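RNA-dependent RNA Polymerase (Bombyx mori cytoplasmic polyhedrosis virus, PDB 6TZ0) copies the segmented double-stranded RNA genome of the virus, synthesising plus strands in transcription and probably also the complementary minus strands during replication. Local coordinates at residues F850-E861 / L874-E883. Numbering follows the deposited sequence.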
# COMPACT_ATOMS: atom_id res chain seq x y z
N PHE A 850 -44.51 -13.48 2.69
CA PHE A 850 -45.63 -12.84 2.02
C PHE A 850 -46.82 -13.78 2.01
O PHE A 850 -46.67 -14.99 1.82
CB PHE A 850 -45.27 -12.45 0.59
CG PHE A 850 -44.33 -11.29 0.49
CD1 PHE A 850 -44.81 -9.99 0.54
CD2 PHE A 850 -42.97 -11.49 0.35
CE1 PHE A 850 -43.96 -8.92 0.45
CE2 PHE A 850 -42.11 -10.42 0.26
CZ PHE A 850 -42.60 -9.13 0.31
N GLU A 851 -48.02 -13.23 2.20
CA GLU A 851 -49.21 -14.06 2.21
C GLU A 851 -49.72 -14.26 0.79
O GLU A 851 -49.75 -13.33 -0.02
CB GLU A 851 -50.31 -13.43 3.07
CG GLU A 851 -51.50 -14.35 3.28
CD GLU A 851 -52.59 -13.73 4.12
OE1 GLU A 851 -52.45 -12.55 4.51
OE2 GLU A 851 -53.58 -14.42 4.41
N ARG A 852 -50.10 -15.50 0.48
CA ARG A 852 -50.69 -15.83 -0.80
C ARG A 852 -52.20 -15.57 -0.74
O ARG A 852 -52.71 -15.03 0.24
CB ARG A 852 -50.39 -17.29 -1.15
CG ARG A 852 -48.92 -17.61 -1.30
CD ARG A 852 -48.73 -19.04 -1.75
NE ARG A 852 -47.33 -19.41 -1.89
CZ ARG A 852 -46.63 -20.01 -0.93
NH1 ARG A 852 -47.22 -20.32 0.21
NH2 ARG A 852 -45.36 -20.31 -1.13
N ARG A 853 -52.91 -15.95 -1.79
CA ARG A 853 -54.36 -15.81 -1.80
C ARG A 853 -55.06 -16.81 -0.88
O ARG A 853 -56.20 -16.58 -0.47
CB ARG A 853 -54.90 -15.97 -3.22
CG ARG A 853 -54.62 -14.79 -4.14
CD ARG A 853 -55.57 -14.79 -5.32
NE ARG A 853 -55.33 -13.65 -6.21
CZ ARG A 853 -55.82 -12.43 -6.00
NH1 ARG A 853 -56.56 -12.18 -4.94
NH2 ARG A 853 -55.56 -11.46 -6.86
N ASP A 854 -54.39 -17.91 -0.55
CA ASP A 854 -55.01 -18.99 0.20
C ASP A 854 -54.86 -18.84 1.71
O ASP A 854 -55.48 -19.61 2.45
CB ASP A 854 -54.40 -20.32 -0.23
CG ASP A 854 -54.68 -20.64 -1.67
OD1 ASP A 854 -55.72 -20.17 -2.19
OD2 ASP A 854 -53.87 -21.36 -2.29
N GLY A 855 -54.08 -17.88 2.17
CA GLY A 855 -53.73 -17.79 3.57
C GLY A 855 -52.41 -18.42 3.91
O GLY A 855 -51.93 -18.25 5.04
N THR A 856 -51.80 -19.14 2.98
CA THR A 856 -50.46 -19.66 3.19
C THR A 856 -49.43 -18.56 2.99
O THR A 856 -49.71 -17.51 2.40
CB THR A 856 -50.17 -20.83 2.25
OG1 THR A 856 -50.29 -20.39 0.89
CG2 THR A 856 -51.14 -21.96 2.50
N PHE A 857 -48.23 -18.81 3.49
CA PHE A 857 -47.16 -17.84 3.47
C PHE A 857 -45.96 -18.39 2.72
O PHE A 857 -45.72 -19.60 2.71
CB PHE A 857 -46.75 -17.45 4.90
CG PHE A 857 -47.77 -16.61 5.60
CD1 PHE A 857 -47.73 -15.24 5.50
CD2 PHE A 857 -48.78 -17.20 6.33
CE1 PHE A 857 -48.67 -14.46 6.13
CE2 PHE A 857 -49.73 -16.43 6.96
CZ PHE A 857 -49.67 -15.05 6.86
N THR A 858 -45.22 -17.50 2.08
CA THR A 858 -43.92 -17.87 1.55
C THR A 858 -42.92 -18.03 2.69
O THR A 858 -43.21 -17.78 3.86
CB THR A 858 -43.43 -16.83 0.54
OG1 THR A 858 -43.23 -15.58 1.20
CG2 THR A 858 -44.44 -16.65 -0.57
N GLU A 859 -41.71 -18.44 2.34
CA GLU A 859 -40.73 -18.79 3.36
C GLU A 859 -39.94 -17.58 3.83
O GLU A 859 -39.58 -16.71 3.03
CB GLU A 859 -39.80 -19.87 2.81
CG GLU A 859 -40.49 -21.22 2.72
CD GLU A 859 -39.68 -22.25 1.98
OE1 GLU A 859 -38.69 -21.87 1.33
OE2 GLU A 859 -40.03 -23.44 2.07
N ASP A 860 -39.70 -17.52 5.14
CA ASP A 860 -38.85 -16.50 5.74
C ASP A 860 -37.43 -16.77 5.28
O ASP A 860 -36.77 -17.68 5.79
CB ASP A 860 -38.97 -16.54 7.26
CG ASP A 860 -38.34 -15.34 7.94
OD1 ASP A 860 -37.81 -14.44 7.26
OD2 ASP A 860 -38.38 -15.30 9.19
N GLU A 861 -36.96 -15.98 4.32
CA GLU A 861 -35.71 -16.29 3.63
C GLU A 861 -34.53 -16.06 4.56
O GLU A 861 -34.37 -14.99 5.14
CB GLU A 861 -35.57 -15.45 2.37
CG GLU A 861 -36.62 -15.76 1.33
CD GLU A 861 -36.43 -14.97 0.06
OE1 GLU A 861 -35.52 -14.11 0.02
OE2 GLU A 861 -37.19 -15.20 -0.90
N LEU A 874 -39.37 -15.38 -6.31
CA LEU A 874 -40.33 -14.89 -5.34
C LEU A 874 -41.60 -14.38 -6.01
O LEU A 874 -42.68 -14.46 -5.42
CB LEU A 874 -39.69 -13.79 -4.49
CG LEU A 874 -40.48 -13.28 -3.29
CD1 LEU A 874 -40.67 -14.39 -2.27
CD2 LEU A 874 -39.80 -12.07 -2.67
N LEU A 875 -41.48 -13.88 -7.25
CA LEU A 875 -42.65 -13.46 -8.02
C LEU A 875 -43.60 -14.61 -8.27
O LEU A 875 -44.82 -14.42 -8.30
CB LEU A 875 -42.21 -12.88 -9.36
CG LEU A 875 -41.31 -11.65 -9.44
CD1 LEU A 875 -40.92 -11.40 -10.89
CD2 LEU A 875 -42.01 -10.44 -8.85
N TYR A 876 -43.06 -15.81 -8.46
CA TYR A 876 -43.86 -17.00 -8.70
C TYR A 876 -44.27 -17.68 -7.41
O TYR A 876 -45.33 -18.31 -7.36
CB TYR A 876 -43.08 -17.96 -9.58
CG TYR A 876 -42.85 -17.43 -10.97
CD1 TYR A 876 -43.80 -17.59 -11.96
CD2 TYR A 876 -41.69 -16.73 -11.28
CE1 TYR A 876 -43.60 -17.11 -13.23
CE2 TYR A 876 -41.48 -16.23 -12.55
CZ TYR A 876 -42.44 -16.43 -13.52
OH TYR A 876 -42.25 -15.94 -14.79
N ASP A 877 -43.46 -17.55 -6.36
CA ASP A 877 -43.81 -18.10 -5.06
C ASP A 877 -44.99 -17.36 -4.45
O ASP A 877 -45.84 -17.98 -3.80
CB ASP A 877 -42.59 -18.04 -4.13
CG ASP A 877 -42.73 -18.92 -2.90
OD1 ASP A 877 -43.73 -19.65 -2.79
OD2 ASP A 877 -41.84 -18.86 -2.04
N VAL A 878 -45.07 -16.04 -4.66
CA VAL A 878 -46.24 -15.30 -4.20
C VAL A 878 -47.48 -15.68 -5.02
O VAL A 878 -48.60 -15.73 -4.48
CB VAL A 878 -45.93 -13.78 -4.25
CG1 VAL A 878 -47.15 -12.94 -3.95
CG2 VAL A 878 -44.87 -13.45 -3.23
N SER A 879 -47.29 -16.07 -6.28
CA SER A 879 -48.38 -16.46 -7.17
C SER A 879 -48.89 -17.89 -6.95
O SER A 879 -49.58 -18.40 -7.84
CB SER A 879 -47.95 -16.29 -8.62
OG SER A 879 -47.65 -14.93 -8.91
N ASN A 880 -48.57 -18.51 -5.81
CA ASN A 880 -49.01 -19.86 -5.41
C ASN A 880 -48.56 -20.90 -6.45
O ASN A 880 -49.35 -21.46 -7.21
CB ASN A 880 -50.52 -19.93 -5.15
CG ASN A 880 -50.91 -21.15 -4.34
OD1 ASN A 880 -50.06 -21.97 -3.97
ND2 ASN A 880 -52.19 -21.26 -4.03
N ILE A 881 -47.25 -21.10 -6.45
CA ILE A 881 -46.55 -21.91 -7.44
C ILE A 881 -46.98 -23.38 -7.38
O ILE A 881 -46.99 -24.07 -8.40
CB ILE A 881 -45.04 -21.71 -7.23
CG1 ILE A 881 -44.18 -22.44 -8.25
CG2 ILE A 881 -44.64 -22.01 -5.80
CD1 ILE A 881 -42.78 -21.94 -8.20
N ARG A 882 -47.39 -23.86 -6.20
CA ARG A 882 -47.93 -25.21 -6.09
C ARG A 882 -49.27 -25.32 -6.82
O ARG A 882 -49.52 -26.28 -7.56
CB ARG A 882 -48.07 -25.57 -4.61
CG ARG A 882 -48.40 -27.01 -4.25
CD ARG A 882 -49.91 -27.23 -4.07
NE ARG A 882 -50.50 -26.29 -3.12
CZ ARG A 882 -51.79 -25.99 -3.08
NH1 ARG A 882 -52.63 -26.55 -3.94
NH2 ARG A 882 -52.24 -25.13 -2.18
N GLU A 883 -50.15 -24.33 -6.61
CA GLU A 883 -51.40 -24.29 -7.35
C GLU A 883 -51.14 -24.06 -8.83
O GLU A 883 -51.82 -24.63 -9.69
CB GLU A 883 -52.31 -23.20 -6.80
CG GLU A 883 -53.67 -23.14 -7.46
CD GLU A 883 -54.56 -22.08 -6.87
OE1 GLU A 883 -54.12 -21.38 -5.94
OE2 GLU A 883 -55.71 -21.94 -7.35
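The carbonyl oxygen of Asp877, in helix 873-878, receives the NE-H of Arg852 over 2.8 Å from Arg852 NE to Asp877 O, the donor lying almost on the line of the C=O bond. It also takes a weak bond from the backbone N of Asn880. The same guanidinium forms a salt bridge through NH2 to Asp877 OD1, which meets it at the edge with the two planes 46° apart. Arginine suits this place because its third nitrogen, NH1, turns back to the OG1 of Thr856, 3.1 Å from NH1, and weakly to the carbonyl of Phe857. Torsions chi2 -176° and chi3 -179° keep its chain straight, carrying the guanidinium past Asn880 to Asp877.

Thr858 suits its place by offering both a hydroxyl and a methyl: OG1 accepts the backbone N-H of Phe850, while CG2 lies above one guanidinium face, displaced toward its rim. On the buried side, apolar groups fit: Phe850 sets CB 4.0 Å from Val878 CG2 and reaches Leu874 CD2 with CE2. Glu861 OE2 brushes Leu874 CD1, but its charge is paired with Arg1188.

Away from the annotated sites, this packing joins the loop between strands 827-831 and 867-868 to helix 873-878, with Leu896 of helix 894-899 also against Val878. The positive charge at OD1 would favour the ionised carboxylate of Asp877, against the nearby carboxylates of Glu859 and Glu861.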